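Local structure of glutathione S-transferase (Burkholderia xenovorans, 2DSA) at residues P53-D58 with V70-D75; Q95-F100 with Y145-Q150. The protein probably acts as a glutathione transferase, binding glutathione and a biphenyl-pathway metabolite, and reductively dechlorinates polychlorinated biphenyl metabolites. All blocks are in the same frame, centred on the assembly; numbering follows the deposited sequence.

Contact 1 (P53-D58 with V70-D75); sequences PCLQLD and VQYVAD
In the thioredoxin-like N-terminal domain, Leu55 of strand 54-56 and Leu57 just after it pack against Tyr72 and Val73 of helix 66-76. No hydrogen bond crosses the contact; it is held by side-chain packing, and most of what meets is buried. Leu55 does its touching with one methyl. With CG anti to the backbone N (chi1 -176°), the side chain crosses that of Tyr72 at about a right angle, and CD2 settles 3.5 Å from Tyr72 CD1. The same methyl reaches the next residue of the helix more loosely, Leu55 CD2 lying 4.5 Å from Val73 CG2. Leu57 approaches the tyrosine from the opposite direction. Its CD2 meets the outer part of the ring, 3.6 Å from Tyr72 CZ, while CD1 stands 3.8 Å from the phenol OH of Tyr72. Leu55 CD2 thus lies by CD1 of the ring and Leu57 by CZ and OH, but both reach CE1, and both approach the ring obliquely. The alternation of an extended chain, with Gln56 turned the other way, lets the two leucines face the same helix. A cis peptide precedes Pro53, the hallmark cis-proline of the thioredoxin fold, and Pro53 touches the bound glutathione. The second subunit finishes the surroundings: its Tyr92 meets the Tyr72 ring edge-to-face, and its Phe89 packs on Leu57. Within the chain, strand 54-56 runs antiparallel to both its neighbours, strands 2-5 and 62-64, while Tyr72 also rests on Leu63 of the latter and Val73 leans on Leu18 of helix 12-21, which packs on the same face of the sheet as helix 66-76.

Contact 2 (Q95-F100 with Y145-Q150); sequences QQWLNF and YLLGDQ
Trp97 and Leu146 show how, in the helical C-terminal domain of a glutathione S-transferase, a loop packs against a long helix through one indole ring. Trp97 projects from helix 89-109 toward a type I beta turn, Tyr145 to Gly148, in the loop that joins helices 119-139 and 153-163. The main interaction is CH-pi: Leu146 CG sits over one face of the indole, 4.0 Å from the centroid of the five-membered ring and 18° off its normal. It is displaced toward Trp97 CD2, its nearest ring atom at 3.8 Å. Hydrogen bonds act within the loop and around it, none between the two segments. Tyr145 and Gly148 are joined through their backbones in both directions, and Leu146 N donates to Asp155 OD2 in the first turn of helix 153-163. Ala154 of that helix touches both Trp97 and Leu146, while the ring of His93 meets the indole with planes at about 45°. Plain apolar packing completes the contact. With CG beside the backbone N (chi1 -58°), Leu147 slides past the indole in the opposite direction and brings CD2 to 3.8 Å from Trp97 CD1.

In the fold
The two contacts follow one another along the chain: contact 1, in the thioredoxin-like part, closes before contact 2 opens in the helical part, and their centres lie 18 Å apart. They share no helix or strand, but helices 66-76 and 89-109 are consecutive in the chain, and their side chains touch between the contacts. Gln71 OE1 and Gln95 NE2, 2.9 Å apart, probably form a hydrogen bond, and Leu98 packs on Val70 and Gln71. Both contacts also reach the second subunit. Each includes a residue of a ligand pocket as well: Pro53 in contact 1 and Asn99 in contact 2 touch two different bound glutathione molecules.

Contact 1 (P53-D58 with V70-D75)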
loop_
_atom_site.group_PDB
_atom_site.type_symbol
_atom_site.label_atom_id
_atom_site.label_comp_id
_atom_site.label_asym_id
_atom_site.label_seq_id
_atom_site.Cartn_x
_atom_site.Cartn_y
_atom_site.Cartn_z
ATOM N N PRO A 53 1.981 12.820 -0.685
ATOM C CA PRO A 53 1.531 13.633 -1.847
ATOM C C PRO A 53 0.011 13.698 -2.031
ATOM O O PRO A 53 -0.724 12.867 -1.491
ATOM C CB PRO A 53 2.137 12.891 -3.044
ATOM C CG PRO A 53 2.134 11.469 -2.621
ATOM C CD PRO A 53 2.418 11.476 -1.112
ATOM N N CYS A 54 -0.433 14.698 -2.793
ATOM C CA CYS A 54 -1.774 14.738 -3.352
ATOM C C CYS A 54 -1.657 15.265 -4.786
ATOM O O CYS A 54 -0.991 16.273 -5.024
ATOM C CB CYS A 54 -2.697 15.635 -2.522
ATOM S SG CYS A 54 -4.350 15.856 -3.223
ATOM N N LEU A 55 -2.285 14.583 -5.735
ATOM C CA LEU A 55 -2.322 15.069 -7.103
ATOM C C LEU A 55 -3.685 15.662 -7.367
ATOM O O LEU A 55 -4.708 15.008 -7.149
ATOM C CB LEU A 55 -2.010 13.959 -8.116
ATOM C CG LEU A 55 -1.925 14.360 -9.599
ATOM C CD1 LEU A 55 -0.599 15.043 -9.933
ATOM C CD2 LEU A 55 -2.144 13.145 -10.483
ATOM N N GLN A 56 -3.687 16.919 -7.809
ATOM C CA GLN A 56 -4.918 17.622 -8.151
ATOM C C GLN A 56 -4.960 17.682 -9.676
ATOM O O GLN A 56 -4.025 18.189 -10.293
ATOM C CB GLN A 56 -4.925 19.027 -7.547
ATOM C CG GLN A 56 -6.296 19.759 -7.585
ATOM C CD GLN A 56 -6.457 20.754 -6.427
ATOM O OE1 GLN A 56 -5.557 21.534 -6.152
ATOM N NE2 GLN A 56 -7.609 20.713 -5.739
ATOM N N LEU A 57 -6.011 17.121 -10.276
ATOM C CA LEU A 57 -6.137 17.118 -11.737
ATOM C C LEU A 57 -6.667 18.452 -12.218
ATOM O O LEU A 57 -7.325 19.179 -11.468
ATOM C CB LEU A 57 -7.064 16.009 -12.251
ATOM C CG LEU A 57 -6.924 14.552 -11.813
ATOM C CD1 LEU A 57 -7.839 13.670 -12.645
ATOM C CD2 LEU A 57 -5.491 14.086 -11.904
ATOM N N ASP A 58 -6.378 18.745 -13.485
ATOM C CA ASP A 58 -6.867 19.937 -14.173
ATOM C C ASP A 58 -8.327 20.280 -13.806
ATOM O O ASP A 58 -8.640 21.421 -13.455
ATOM C CB ASP A 58 -6.678 19.757 -15.694
ATOM C CG ASP A 58 -5.195 19.800 -16.122
ATOM O OD1 ASP A 58 -4.841 19.233 -17.183
ATOM O OD2 ASP A 58 -4.373 20.409 -15.399
ATOM N N VAL A 70 1.221 7.511 -8.754
ATOM C CA VAL A 70 2.271 7.191 -9.712
ATOM C C VAL A 70 1.763 6.300 -10.857
ATOM O O VAL A 70 2.294 6.348 -11.959
ATOM C CB VAL A 70 3.620 6.692 -9.040
ATOM C CG1 VAL A 70 4.143 7.757 -8.078
ATOM C CG2 VAL A 70 3.481 5.317 -8.314
ATOM N N GLN A 71 0.712 5.523 -10.595
ATOM C CA GLN A 71 0.058 4.729 -11.637
ATOM C C GLN A 71 -0.780 5.613 -12.586
ATOM O O GLN A 71 -0.747 5.422 -13.795
ATOM C CB GLN A 71 -0.805 3.615 -11.022
ATOM C CG GLN A 71 0.028 2.475 -10.404
ATOM C CD GLN A 71 -0.830 1.353 -9.891
ATOM O OE1 GLN A 71 -1.208 0.448 -10.650
ATOM N NE2 GLN A 71 -1.181 1.411 -8.601
ATOM N N TYR A 72 -1.532 6.556 -12.023
ATOM C CA TYR A 72 -2.232 7.534 -12.828
ATOM C C TYR A 72 -1.235 8.242 -13.749
ATOM O O TYR A 72 -1.437 8.284 -14.965
ATOM C CB TYR A 72 -3.042 8.529 -11.969
ATOM C CG TYR A 72 -3.650 9.645 -12.817
ATOM C CD1 TYR A 72 -2.946 10.830 -13.039
ATOM C CD2 TYR A 72 -4.894 9.491 -13.435
ATOM C CE1 TYR A 72 -3.453 11.837 -13.842
ATOM C CE2 TYR A 72 -5.426 10.524 -14.233
ATOM C CZ TYR A 72 -4.691 11.676 -14.429
ATOM O OH TYR A 72 -5.169 12.683 -15.213
ATOM N N VAL A 73 -0.144 8.739 -13.176
ATOM C CA VAL A 73 0.887 9.446 -13.923
ATOM C C VAL A 73 1.468 8.616 -15.089
ATOM O O VAL A 73 1.504 9.070 -16.249
ATOM C CB VAL A 73 2.003 9.961 -12.983
ATOM C CG1 VAL A 73 3.206 10.471 -13.788
ATOM C CG2 VAL A 73 1.471 11.056 -12.035
ATOM N N ALA A 74 1.890 7.392 -14.779
ATOM C CA ALA A 74 2.406 6.475 -15.788
ATOM C C ALA A 74 1.410 6.178 -16.924
ATOM O O ALA A 74 1.803 6.044 -18.082
ATOM C CB ALA A 74 2.859 5.164 -15.128
ATOM N N ASP A 75 0.138 6.031 -16.577
ATOM C CA ASP A 75 -0.903 5.705 -17.561
ATOM C C ASP A 75 -1.180 6.855 -18.539
ATOM O O ASP A 75 -1.777 6.629 -19.589
ATOM C CB ASP A 75 -2.202 5.289 -16.864
ATOM C CG ASP A 75 -2.129 3.881 -16.260
ATOM O OD1 ASP A 75 -3.039 3.532 -15.480
ATOM O OD2 ASP A 75 -1.189 3.122 -16.579
#

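Contact 2 (Q95-F100 with Y145-Q150)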
loop_
_atom_site.group_PDB
_atom_site.type_symbol
_atom_site.label_atom_id
_atom_site.label_comp_id
_atom_site.label_asym_id
_atom_site.label_seq_id
_atom_site.Cartn_x
_atom_site.Cartn_y
_atom_site.Cartn_z
ATOM N N GLN A 95 2.028 -3.402 -8.797
ATOM C CA GLN A 95 1.186 -3.050 -7.651
ATOM C C GLN A 95 1.622 -3.768 -6.375
ATOM O O GLN A 95 1.500 -3.219 -5.265
ATOM C CB GLN A 95 -0.287 -3.362 -7.960
ATOM C CG GLN A 95 -0.795 -2.504 -9.102
ATOM C CD GLN A 95 -2.090 -2.969 -9.702
ATOM O OE1 GLN A 95 -2.524 -4.119 -9.524
ATOM N NE2 GLN A 95 -2.711 -2.079 -10.453
ATOM N N GLN A 96 2.086 -5.006 -6.552
ATOM C CA GLN A 96 2.736 -5.765 -5.490
ATOM C C GLN A 96 3.931 -4.989 -4.969
ATOM O O GLN A 96 4.000 -4.702 -3.787
ATOM C CB GLN A 96 3.187 -7.137 -6.021
ATOM C CG GLN A 96 4.069 -7.917 -5.039
ATOM C CD GLN A 96 4.710 -9.140 -5.686
ATOM O OE1 GLN A 96 5.935 -9.269 -5.708
ATOM N NE2 GLN A 96 3.887 -10.003 -6.268
ATOM N N TRP A 97 4.862 -4.632 -5.860
ATOM C CA TRP A 97 6.038 -3.875 -5.457
ATOM C C TRP A 97 5.710 -2.523 -4.851
ATOM O O TRP A 97 6.305 -2.155 -3.822
ATOM C CB TRP A 97 7.084 -3.778 -6.566
ATOM C CG TRP A 97 7.970 -4.984 -6.570
ATOM C CD1 TRP A 97 8.030 -5.958 -7.534
ATOM C CD2 TRP A 97 8.883 -5.385 -5.532
ATOM N NE1 TRP A 97 8.941 -6.922 -7.165
ATOM C CE2 TRP A 97 9.473 -6.601 -5.943
ATOM C CE3 TRP A 97 9.277 -4.820 -4.306
ATOM C CZ2 TRP A 97 10.437 -7.275 -5.167
ATOM C CZ3 TRP A 97 10.243 -5.484 -3.535
ATOM C CH2 TRP A 97 10.806 -6.702 -3.971
ATOM N N LEU A 98 4.746 -1.805 -5.441
ATOM C CA LEU A 98 4.318 -0.510 -4.893
ATOM C C LEU A 98 3.731 -0.638 -3.478
ATOM O O LEU A 98 4.014 0.184 -2.624
ATOM C CB LEU A 98 3.317 0.199 -5.818
ATOM C CG LEU A 98 3.782 0.749 -7.173
ATOM C CD1 LEU A 98 2.579 1.313 -7.935
ATOM C CD2 LEU A 98 4.866 1.828 -7.002
ATOM N N ASN A 99 2.900 -1.655 -3.244
ATOM C CA ASN A 99 2.349 -1.852 -1.913
ATOM C C ASN A 99 3.400 -2.295 -0.886
ATOM O O ASN A 99 3.325 -1.896 0.277
ATOM C CB ASN A 99 1.177 -2.838 -1.911
ATOM C CG ASN A 99 0.334 -2.704 -0.672
ATOM O OD1 ASN A 99 -0.425 -1.756 -0.554
ATOM N ND2 ASN A 99 0.489 -3.637 0.288
ATOM N N PHE A 100 4.343 -3.136 -1.327
ATOM C CA PHE A 100 5.532 -3.491 -0.555
ATOM C C PHE A 100 6.357 -2.281 -0.111
ATOM O O PHE A 100 6.702 -2.148 1.071
ATOM C CB PHE A 100 6.430 -4.460 -1.328
ATOM C CG PHE A 100 7.619 -4.945 -0.532
ATOM C CD1 PHE A 100 7.542 -6.126 0.210
ATOM C CD2 PHE A 100 8.819 -4.215 -0.512
ATOM C CE1 PHE A 100 8.626 -6.579 0.946
ATOM C CE2 PHE A 100 9.910 -4.655 0.218
ATOM C CZ PHE A 100 9.824 -5.841 0.949
ATOM N N TYR A 145 16.375 -3.358 -12.308
ATOM C CA TYR A 145 15.159 -2.777 -11.745
ATOM C C TYR A 145 14.248 -3.853 -11.167
ATOM O O TYR A 145 14.475 -5.043 -11.395
ATOM C CB TYR A 145 14.432 -1.934 -12.804
ATOM C CG TYR A 145 15.342 -0.923 -13.439
ATOM C CD1 TYR A 145 15.798 -1.095 -14.742
ATOM C CD2 TYR A 145 15.794 0.181 -12.720
ATOM C CE1 TYR A 145 16.656 -0.176 -15.324
ATOM C CE2 TYR A 145 16.646 1.086 -13.288
ATOM C CZ TYR A 145 17.075 0.900 -14.586
ATOM O OH TYR A 145 17.926 1.815 -15.145
ATOM N N LEU A 146 13.249 -3.416 -10.397
ATOM C CA LEU A 146 12.335 -4.300 -9.659
ATOM C C LEU A 146 11.558 -5.282 -10.553
ATOM O O LEU A 146 11.343 -6.450 -10.181
ATOM C CB LEU A 146 11.372 -3.453 -8.818
ATOM C CG LEU A 146 11.529 -3.249 -7.295
ATOM C CD1 LEU A 146 12.854 -3.721 -6.704
ATOM C CD2 LEU A 146 11.166 -1.817 -6.848
ATOM N N LEU A 147 11.159 -4.806 -11.736
ATOM C CA LEU A 147 10.416 -5.622 -12.698
ATOM C C LEU A 147 11.301 -6.213 -13.806
ATOM O O LEU A 147 10.796 -6.860 -14.726
ATOM C CB LEU A 147 9.231 -4.833 -13.285
ATOM C CG LEU A 147 8.203 -4.302 -12.252
ATOM C CD1 LEU A 147 7.023 -3.621 -12.938
ATOM C CD2 LEU A 147 7.707 -5.376 -11.303
ATOM N N GLY A 148 12.614 -5.997 -13.713
ATOM C CA GLY A 148 13.560 -6.562 -14.684
ATOM C C GLY A 148 14.459 -5.528 -15.325
ATOM O O GLY A 148 15.172 -4.808 -14.625
ATOM N N ASP A 149 14.408 -5.445 -16.654
ATOM C CA ASP A 149 15.249 -4.515 -17.423
ATOM C C ASP A 149 14.614 -3.143 -17.616
ATOM O O ASP A 149 15.294 -2.188 -18.002
ATOM C CB ASP A 149 15.623 -5.122 -18.782
ATOM C CG ASP A 149 16.469 -6.380 -18.640
ATOM O OD1 ASP A 149 17.599 -6.280 -18.090
ATOM O OD2 ASP A 149 15.992 -7.466 -19.054
ATOM N N GLN A 150 13.314 -3.045 -17.350
ATOM C CA GLN A 150 12.599 -1.793 -17.549
ATOM C C GLN A 150 12.378 -1.038 -16.241
ATOM O O GLN A 150 11.787 -1.571 -15.300
ATOM C CB GLN A 150 11.250 -2.033 -18.249
ATOM C CG GLN A 150 10.519 -0.739 -18.662
ATOM C CD GLN A 150 11.060 -0.138 -19.957
ATOM O OE1 GLN A 150 11.207 -0.844 -20.960
ATOM N NE2 GLN A 150 11.345 1.172 -19.945
#